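Local coordinates for protein arginyl-tRNA synthetase (Campylobacter jejuni, PDB 3FNR) that catalyses the ATP-dependent joining of L-arginine to tRNA(Arg), releasing AMP and diphosphate, as a monomeric class I aminoacyl-tRNA synthetase, at residues G187-S199 against D204-R216. The protein carries 1 engineered substitution. Sequence-based numbering, arbitrary orientation.
Sequences GIYEQEGKIWLAS and DEKDRVIIREDGR. With SO4 (sulfate ion), chain C.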
ATOM      1  N   GLY A 187     -31.938  14.745   1.049  1.00 47.42           N
ATOM      2  CA  GLY A 187     -31.396  13.402   0.991  1.00 42.21           C
ATOM      3  C   GLY A 187     -31.856  12.472   2.082  1.00 42.15           C
ATOM      4  O   GLY A 187     -31.559  11.283   2.040  1.00 43.26           O
ATOM      5  N   ILE A 188     -32.566  13.009   3.069  1.00 47.69           N
ATOM      6  CA  ILE A 188     -33.024  12.196   4.200  1.00 47.85           C
ATOM      7  C   ILE A 188     -34.509  12.346   4.463  1.00 47.98           C
ATOM      8  O   ILE A 188     -35.100  13.380   4.142  1.00 47.92           O
ATOM      9  CB  ILE A 188     -32.249  12.482   5.514  1.00 48.45           C
ATOM     10  CG1 ILE A 188     -32.296  13.973   5.873  1.00 51.55           C
ATOM     11  CG2 ILE A 188     -30.826  11.929   5.436  1.00 49.71           C
ATOM     12  CD1 ILE A 188     -31.857  14.283   7.288  1.00 49.13           C
ATOM     13  N   TYR A 189     -35.095  11.301   5.048  1.00 43.90           N
ATOM     14  CA  TYR A 189     -36.505  11.285   5.420  1.00 44.22           C
ATOM     15  C   TYR A 189     -36.736  10.305   6.562  1.00 42.83           C
ATOM     16  O   TYR A 189     -35.973   9.359   6.731  1.00 39.42           O
ATOM     17  CB  TYR A 189     -37.380  10.907   4.218  1.00 44.16           C
ATOM     18  CG  TYR A 189     -37.163   9.503   3.678  1.00 45.12           C
ATOM     19  CD1 TYR A 189     -37.865   8.414   4.205  1.00 46.67           C
ATOM     20  CD2 TYR A 189     -36.275   9.265   2.628  1.00 47.34           C
ATOM     21  CE1 TYR A 189     -37.675   7.128   3.716  1.00 46.86           C
ATOM     22  CE2 TYR A 189     -36.082   7.978   2.124  1.00 48.21           C
ATOM     23  CZ  TYR A 189     -36.790   6.919   2.674  1.00 43.24           C
ATOM     24  OH  TYR A 189     -36.616   5.645   2.195  1.00 49.12           O
ATOM     25  N   GLU A 190     -37.810  10.520   7.319  1.00 48.94           N
ATOM     26  CA  GLU A 190     -38.203   9.613   8.396  1.00 50.21           C
ATOM     27  C   GLU A 190     -39.230   8.601   7.898  1.00 51.87           C
ATOM     28  O   GLU A 190     -40.154   8.951   7.153  1.00 49.90           O
ATOM     29  CB  GLU A 190     -38.758  10.398   9.602  1.00 51.82           C
ATOM     30  CG  GLU A 190     -39.081   9.560  10.871  1.00 52.61           C
ATOM     31  CD  GLU A 190     -40.462   8.881  10.843  1.00 63.87           C
ATOM     32  OE1 GLU A 190     -40.625   7.818  11.484  1.00 60.92           O
ATOM     33  OE2 GLU A 190     -41.379   9.397  10.168  1.00 67.30           O
ATOM     34  N   GLN A 191     -39.057   7.354   8.338  1.00 53.13           N
ATOM     35  CA  GLN A 191     -40.027   6.284   8.147  1.00 57.38           C
ATOM     36  C   GLN A 191     -39.799   5.211   9.216  1.00 60.04           C
ATOM     37  O   GLN A 191     -38.646   4.878   9.517  1.00 60.09           O
ATOM     38  CB  GLN A 191     -39.892   5.680   6.751  1.00 58.53           C
ATOM     39  CG  GLN A 191     -40.978   4.695   6.379  1.00 69.24           C
ATOM     40  CD  GLN A 191     -40.711   4.028   5.051  1.00 77.09           C
ATOM     41  OE1 GLN A 191     -40.886   4.632   3.991  1.00 83.39           O
ATOM     42  NE2 GLN A 191     -40.287   2.770   5.097  1.00 77.01           N
ATOM     43  N   GLU A 192     -40.906   4.706   9.776  1.00 59.64           N
ATOM     44  CA  GLU A 192     -40.931   3.674  10.824  0.50 61.34           C
ATOM     45  C   GLU A 192     -39.975   3.926  11.989  1.00 61.82           C
ATOM     46  O   GLU A 192     -39.320   3.015  12.501  1.00 65.26           O
ATOM     47  CB  GLU A 192     -40.758   2.266  10.232  0.50 62.76           C
ATOM     48  CG  GLU A 192     -42.050   1.675   9.646  0.50 65.05           C
ATOM     49  CD  GLU A 192     -43.144   1.440  10.688  0.50 67.96           C
ATOM     50  OE1 GLU A 192     -42.843   0.901  11.778  0.50 66.90           O
ATOM     51  OE2 GLU A 192     -44.314   1.785  10.409  0.50 65.06           O
ATOM     52  N   GLY A 193     -39.918   5.183  12.420  1.00 62.41           N
ATOM     53  CA  GLY A 193     -39.058   5.586  13.535  1.00 60.74           C
ATOM     54  C   GLY A 193     -37.578   5.666  13.196  1.00 59.06           C
ATOM     55  O   GLY A 193     -36.744   5.819  14.084  1.00 59.92           O
ATOM     56  N   LYS A 194     -37.253   5.578  11.910  1.00 54.84           N
ATOM     57  CA  LYS A 194     -35.868   5.606  11.457  1.00 52.10           C
ATOM     58  C   LYS A 194     -35.645   6.755  10.499  1.00 49.75           C
ATOM     59  O   LYS A 194     -36.560   7.174   9.795  1.00 50.16           O
ATOM     60  CB  LYS A 194     -35.502   4.297  10.755  1.00 52.74           C
ATOM     61  CG  LYS A 194     -35.538   3.060  11.639  1.00 60.20           C
ATOM     62  CD  LYS A 194     -35.528   1.804  10.779  1.00 69.98           C
ATOM     63  CE  LYS A 194     -35.894   0.570  11.584  1.00 79.11           C
ATOM     64  NZ  LYS A 194     -36.050  -0.625  10.707  1.00 82.17           N
ATOM     65  N   ILE A 195     -34.415   7.256  10.468  1.00 46.82           N
ATOM     66  CA  ILE A 195     -34.009   8.231   9.462  1.00 45.67           C
ATOM     67  C   ILE A 195     -33.260   7.485   8.359  1.00 48.82           C
ATOM     68  O   ILE A 195     -32.304   6.749   8.633  1.00 46.88           O
ATOM     69  CB  ILE A 195     -33.154   9.350  10.096  1.00 49.14           C
ATOM     70  CG1 ILE A 195     -34.017  10.170  11.066  1.00 50.37           C
ATOM     71  CG2 ILE A 195     -32.525  10.245   9.032  1.00 40.68           C
ATOM     72  CD1 ILE A 195     -33.246  10.845  12.182  1.00 46.57           C
ATOM     73  N   TRP A 196     -33.721   7.671   7.125  1.00 47.72           N
ATOM     74  CA  TRP A 196     -33.204   6.975   5.954  1.00 46.54           C
ATOM     75  C   TRP A 196     -32.509   7.941   5.003  1.00 43.83           C
ATOM     76  O   TRP A 196     -32.873   9.106   4.937  1.00 40.71           O
ATOM     77  CB  TRP A 196     -34.351   6.306   5.187  1.00 51.99           C
ATOM     78  CG  TRP A 196     -35.084   5.228   5.935  1.00 58.74           C
ATOM     79  CD1 TRP A 196     -35.984   5.398   6.950  1.00 63.50           C
ATOM     80  CD2 TRP A 196     -35.002   3.814   5.707  1.00 60.39           C
ATOM     81  NE1 TRP A 196     -36.454   4.179   7.380  1.00 61.08           N
ATOM     82  CE2 TRP A 196     -35.869   3.189   6.633  1.00 62.79           C
ATOM     83  CE3 TRP A 196     -34.276   3.014   4.812  1.00 64.95           C
ATOM     84  CZ2 TRP A 196     -36.032   1.799   6.693  1.00 60.79           C
ATOM     85  CZ3 TRP A 196     -34.440   1.627   4.870  1.00 63.44           C
ATOM     86  CH2 TRP A 196     -35.315   1.037   5.806  1.00 62.27           C
ATOM     87  N   LEU A 197     -31.513   7.444   4.271  1.00 42.92           N
ATOM     88  CA  LEU A 197     -30.948   8.151   3.119  1.00 42.94           C
ATOM     89  C   LEU A 197     -31.684   7.714   1.851  1.00 41.14           C
ATOM     90  O   LEU A 197     -31.828   6.524   1.591  1.00 41.77           O
ATOM     91  CB  LEU A 197     -29.443   7.868   2.984  1.00 40.29           C
ATOM     92  CG  LEU A 197     -28.682   8.388   1.751  1.00 40.37           C
ATOM     93  CD1 LEU A 197     -28.263   9.846   1.891  1.00 33.90           C
ATOM     94  CD2 LEU A 197     -27.467   7.523   1.491  1.00 38.84           C
ATOM     95  N   ALA A 198     -32.124   8.683   1.055  1.00 44.51           N
ATOM     96  CA  ALA A 198     -32.880   8.413  -0.169  1.00 44.60           C
ATOM     97  C   ALA A 198     -31.961   8.093  -1.345  1.00 45.56           C
ATOM     98  O   ALA A 198     -32.027   8.738  -2.391  1.00 45.92           O
ATOM     99  CB  ALA A 198     -33.776   9.603  -0.500  1.00 46.37           C
ATOM    100  N   SER A 199     -31.122   7.074  -1.173  1.00 49.35           N
ATOM    101  CA  SER A 199     -30.020   6.793  -2.098  1.00 48.61           C
ATOM    102  C   SER A 199     -30.461   6.224  -3.441  1.00 50.24           C
ATOM    103  O   SER A 199     -29.757   6.386  -4.442  1.00 51.54           O
ATOM    104  CB  SER A 199     -28.978   5.883  -1.438  1.00 47.62           C
ATOM    105  OG  SER A 199     -29.593   4.802  -0.760  1.00 48.89           O
ATOM    106  N   ASP A 204     -28.637   4.121  -6.363  1.00 57.01           N
ATOM    107  CA  ASP A 204     -28.419   2.964  -5.499  1.00 55.42           C
ATOM    108  C   ASP A 204     -29.588   1.995  -5.707  1.00 60.49           C
ATOM    109  O   ASP A 204     -30.647   2.392  -6.196  1.00 61.33           O
ATOM    110  CB  ASP A 204     -28.300   3.422  -4.043  1.00 53.63           C
ATOM    111  CG  ASP A 204     -27.871   2.317  -3.090  1.00 57.32           C
ATOM    112  OD1 ASP A 204     -28.026   2.517  -1.871  1.00 61.09           O
ATOM    113  OD2 ASP A 204     -27.385   1.256  -3.532  1.00 63.33           O
ATOM    114  N   GLU A 205     -29.372   0.726  -5.366  1.00 63.36           N
ATOM    115  CA  GLU A 205     -30.387  -0.321  -5.439  1.00 69.55           C
ATOM    116  C   GLU A 205     -31.626   0.020  -4.601  1.00 68.80           C
ATOM    117  O   GLU A 205     -32.750  -0.028  -5.100  1.00 69.92           O
ATOM    118  CB  GLU A 205     -29.772  -1.653  -4.984  1.00 70.84           C
ATOM    119  CG  GLU A 205     -30.769  -2.781  -4.700  1.00 78.88           C
ATOM    120  CD  GLU A 205     -30.156  -3.952  -3.933  1.00 81.16           C
ATOM    121  OE1 GLU A 205     -30.785  -5.034  -3.898  1.00 89.39           O
ATOM    122  OE2 GLU A 205     -29.054  -3.796  -3.359  1.00 91.22           O
ATOM    123  N   LYS A 206     -31.400   0.376  -3.339  1.00 67.00           N
ATOM    124  CA  LYS A 206     -32.465   0.684  -2.384  1.00 66.67           C
ATOM    125  C   LYS A 206     -32.016   1.747  -1.370  1.00 64.63           C
ATOM    126  O   LYS A 206     -30.829   2.064  -1.276  1.00 61.68           O
ATOM    127  CB  LYS A 206     -32.910  -0.591  -1.653  1.00 65.73           C
ATOM    128  CG  LYS A 206     -31.806  -1.283  -0.863  1.00 67.79           C
ATOM    129  CD  LYS A 206     -32.322  -2.501  -0.121  1.00 74.01           C
ATOM    130  CE  LYS A 206     -31.246  -3.060   0.803  1.00 86.15           C
ATOM    131  NZ  LYS A 206     -31.719  -4.224   1.602  1.00 90.19           N
ATOM    132  N   ASP A 207     -32.967   2.286  -0.611  1.00 61.05           N
ATOM    133  CA  ASP A 207     -32.659   3.287   0.406  1.00 56.39           C
ATOM    134  C   ASP A 207     -32.028   2.643   1.641  1.00 55.39           C
ATOM    135  O   ASP A 207     -32.172   1.438   1.863  1.00 56.14           O
ATOM    136  CB  ASP A 207     -33.906   4.096   0.762  1.00 55.10           C
ATOM    137  CG  ASP A 207     -34.318   5.045  -0.348  1.00 55.70           C
ATOM    138  OD1 ASP A 207     -35.444   5.572  -0.292  1.00 58.08           O
ATOM    139  OD2 ASP A 207     -33.522   5.269  -1.282  1.00 56.49           O
ATOM    140  N   ARG A 208     -31.315   3.450   2.425  1.00 49.22           N
ATOM    141  CA  ARG A 208     -30.446   2.941   3.488  1.00 48.45           C
ATOM    142  C   ARG A 208     -30.688   3.633   4.824  1.00 46.97           C
ATOM    143  O   ARG A 208     -30.970   4.823   4.857  1.00 51.88           O
ATOM    144  CB  ARG A 208     -28.976   3.133   3.095  1.00 44.14           C
ATOM    145  CG  ARG A 208     -28.583   2.690   1.677  1.00 46.66           C
ATOM    146  CD  ARG A 208     -28.572   1.183   1.532  1.00 45.00           C
ATOM    147  NE  ARG A 208     -28.475   0.783   0.129  1.00 50.72           N
ATOM    148  CZ  ARG A 208     -28.264  -0.461  -0.291  1.00 47.59           C
ATOM    149  NH1 ARG A 208     -28.194  -0.710  -1.586  1.00 50.92           N
ATOM    150  NH2 ARG A 208     -28.109  -1.455   0.577  1.00 41.50           N
ATOM    151  N   VAL A 209     -30.542   2.898   5.922  1.00 49.63           N
ATOM    152  CA  VAL A 209     -30.741   3.465   7.260  1.00 50.83           C
ATOM    153  C   VAL A 209     -29.531   4.273   7.739  1.00 53.72           C
ATOM    154  O   VAL A 209     -28.410   3.751   7.818  1.00 50.86           O
ATOM    155  CB  VAL A 209     -31.080   2.376   8.302  1.00 50.56           C
ATOM    156  CG1 VAL A 209     -31.226   2.977   9.708  1.00 49.04           C
ATOM    157  CG2 VAL A 209     -32.346   1.656   7.910  1.00 47.46           C
ATOM    158  N   ILE A 210     -29.779   5.545   8.051  1.00 49.90           N
ATOM    159  CA  ILE A 210     -28.775   6.425   8.641  1.00 49.62           C
ATOM    160  C   ILE A 210     -28.860   6.378  10.166  1.00 47.07           C
ATOM    161  O   ILE A 210     -27.865   6.128  10.839  1.00 53.28           O
ATOM    162  CB  ILE A 210     -28.931   7.889   8.138  1.00 51.02           C
ATOM    163  CG1 ILE A 210     -28.706   7.967   6.631  1.00 54.98           C
ATOM    164  CG2 ILE A 210     -27.953   8.820   8.840  1.00 58.68           C
ATOM    165  CD1 ILE A 210     -27.447   7.238   6.136  1.00 45.23           C
ATOM    166  N   ILE A 211     -30.051   6.628  10.704  1.00 46.94           N
ATOM    167  CA  ILE A 211     -30.280   6.572  12.144  1.00 45.70           C
ATOM    168  C   ILE A 211     -31.296   5.480  12.448  1.00 46.92           C
ATOM    169  O   ILE A 211     -32.380   5.448  11.866  1.00 44.55           O
ATOM    170  CB  ILE A 211     -30.778   7.931  12.712  1.00 45.66           C
ATOM    171  CG1 ILE A 211     -29.877   9.092  12.263  1.00 46.86           C
ATOM    172  CG2 ILE A 211     -30.917   7.887  14.244  1.00 43.93           C
ATOM    173  CD1 ILE A 211     -28.418   9.007  12.714  1.00 49.47           C
ATOM    174  N   ARG A 212     -30.928   4.581  13.354  1.00 55.33           N
ATOM    175  CA  ARG A 212     -31.811   3.509  13.802  1.00 64.61           C
ATOM    176  C   ARG A 212     -32.923   4.064  14.685  1.00 66.97           C
ATOM    177  O   ARG A 212     -32.849   5.211  15.147  1.00 65.79           O
ATOM    178  CB  ARG A 212     -31.022   2.486  14.621  1.00 67.37           C
ATOM    179  CG  ARG A 212     -29.906   1.753  13.905  1.00 75.99           C
ATOM    180  CD  ARG A 212     -28.805   1.446  14.911  1.00 88.01           C
ATOM    181  NE  ARG A 212     -28.236   0.110  14.758  1.00100.10           N
ATOM    182  CZ  ARG A 212     -27.471  -0.490  15.669  1.00105.74           C
ATOM    183  NH1 ARG A 212     -27.176   0.120  16.813  1.00104.57           N
ATOM    184  NH2 ARG A 212     -27.002  -1.711  15.440  1.00108.86           N
ATOM    185  N   GLU A 213     -33.931   3.227  14.946  1.00 70.78           N
ATOM    186  CA  GLU A 213     -35.029   3.502  15.880  0.50 71.80           C
ATOM    187  C   GLU A 213     -34.526   3.757  17.304  1.00 72.57           C
ATOM    188  O   GLU A 213     -35.246   4.282  18.155  1.00 74.97           O
ATOM    189  CB  GLU A 213     -36.030   2.331  15.862  0.50 71.67           C
ATOM    190  CG  GLU A 213     -35.573   1.017  16.555  0.50 73.02           C
ATOM    191  CD  GLU A 213     -34.397   0.311  15.869  0.50 74.34           C
ATOM    192  OE1 GLU A 213     -33.470  -0.127  16.584  0.50 71.97           O
ATOM    193  OE2 GLU A 213     -34.392   0.198  14.624  0.50 75.07           O
ATOM    194  N   ASP A 214     -33.286   3.338  17.545  1.00 73.94           N
ATOM    195  CA  ASP A 214     -32.584   3.484  18.810  1.00 74.11           C
ATOM    196  C   ASP A 214     -32.183   4.943  19.029  1.00 70.21           C
ATOM    197  O   ASP A 214     -32.056   5.398  20.164  1.00 69.71           O
ATOM    198  CB  ASP A 214     -31.321   2.613  18.755  1.00 79.06           C
ATOM    199  CG  ASP A 214     -30.845   2.152  20.130  1.00 91.83           C
ATOM    200  OD1 ASP A 214     -30.029   1.204  20.167  1.00 97.07           O
ATOM    201  OD2 ASP A 214     -31.269   2.717  21.165  1.00100.21           O
ATOM    202  N   GLY A 215     -31.980   5.671  17.932  1.00 67.34           N
ATOM    203  CA  GLY A 215     -31.418   7.018  17.981  1.00 61.08           C
ATOM    204  C   GLY A 215     -29.935   7.006  17.654  1.00 59.40           C
ATOM    205  O   GLY A 215     -29.281   8.050  17.627  1.00 52.20           O
ATOM    206  N   ARG A 216     -29.401   5.816  17.404  1.00 60.13           N
ATOM    207  CA  ARG A 216     -27.988   5.668  17.095  1.00 63.46           C
ATOM    208  C   ARG A 216     -27.703   5.658  15.597  1.00 58.54           C
ATOM    209  O   ARG A 216     -28.493   5.135  14.802  1.00 54.58           O
ATOM    210  CB  ARG A 216     -27.404   4.423  17.769  1.00 66.86           C
ATOM    211  CG  ARG A 216     -26.702   4.725  19.087  1.00 80.92           C
ATOM    212  CD  ARG A 216     -27.528   4.317  20.297  1.00 93.38           C
ATOM    213  NE  ARG A 216     -27.257   2.934  20.697  1.00102.96           N
ATOM    214  CZ  ARG A 216     -26.299   2.560  21.544  1.00104.93           C
ATOM    215  NH1 ARG A 216     -25.496   3.462  22.100  1.00105.67           N
ATOM    216  NH2 ARG A 216     -26.139   1.275  21.837  1.00104.04           N
TER
HETATM  217  S   SO4 C   2     -25.581  -0.827  11.845  0.50 62.10           S
HETATM  218  O1  SO4 C   2     -24.704   0.055  12.608  0.50 60.09           O
HETATM  219  O2  SO4 C   2     -25.314  -2.201  12.256  0.50 65.41           O
HETATM  220  O3  SO4 C   2     -26.978  -0.498  12.120  0.50 63.29           O
HETATM  221  O4  SO4 C   2     -25.320  -0.692  10.414  0.50 54.21           O
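Trp196 lays its six-membered ring under Val209, whose CG2 sits 3.6 Å from the ring centroid and only 9° off the normal, a CH-pi contact over the face. The indole is held in that pose from its edge: NE1 donates to Gln191 O in the ring plane, and the same carbonyl takes Lys194 N from its other face, closing the type I' turn. Beside it, Tyr189 OH gives its proton to Asp207 OD1 at 2.8 Å on the anti side, with ring and carboxylate planes 59° apart; with CG of Tyr189 between its backbone N and carbonyl carbon (chi1 64°), the ring lies with Trp196 CB over one face. The other oxygen, Asp207 OD2, is hydrogen-bonded to Ser200 OG.

On the face that carries Ile195, Leu197 and Ile211 the contacts across the strands are mainly apolar, with Arg208 at its far end. The side chains of Ile195 and Ile211 lie side by side and point the same way, CD1 of Ile195 3.8 Å from CG1 of Ile211, and Ile210 CG1 reaches Leu197 CB at 3.7 Å. Both Ile210 N (2.9 Å) and Ile211 N (3.1 Å) donate to Ile195 O, a classic beta bulge. Beyond it, Leu197 and Arg208 exchange a pair of backbone bonds, the shorter from Leu197 N to Arg208 O at 2.7 Å.

Where the chain turns from strand 194-197 to strand 208-211, Arg208 grips Asp204 side-on, NE and NH1 each taking one carboxylate oxygen on its syn side, while Ser199 OG lies 3.0 Å from Asp204 OD1. Strands 188-191, 194-197 and 208-211 thus form a three-stranded antiparallel sheet in the catalytic domain of the class I synthetase. Its chemistry is two-sided: aromatic and carboxylate groups tie the strands together around Trp196, while Ile210 and Ile211 join the sheet to helices 175-184 and 219-231, and Leu197 packs on Phe259.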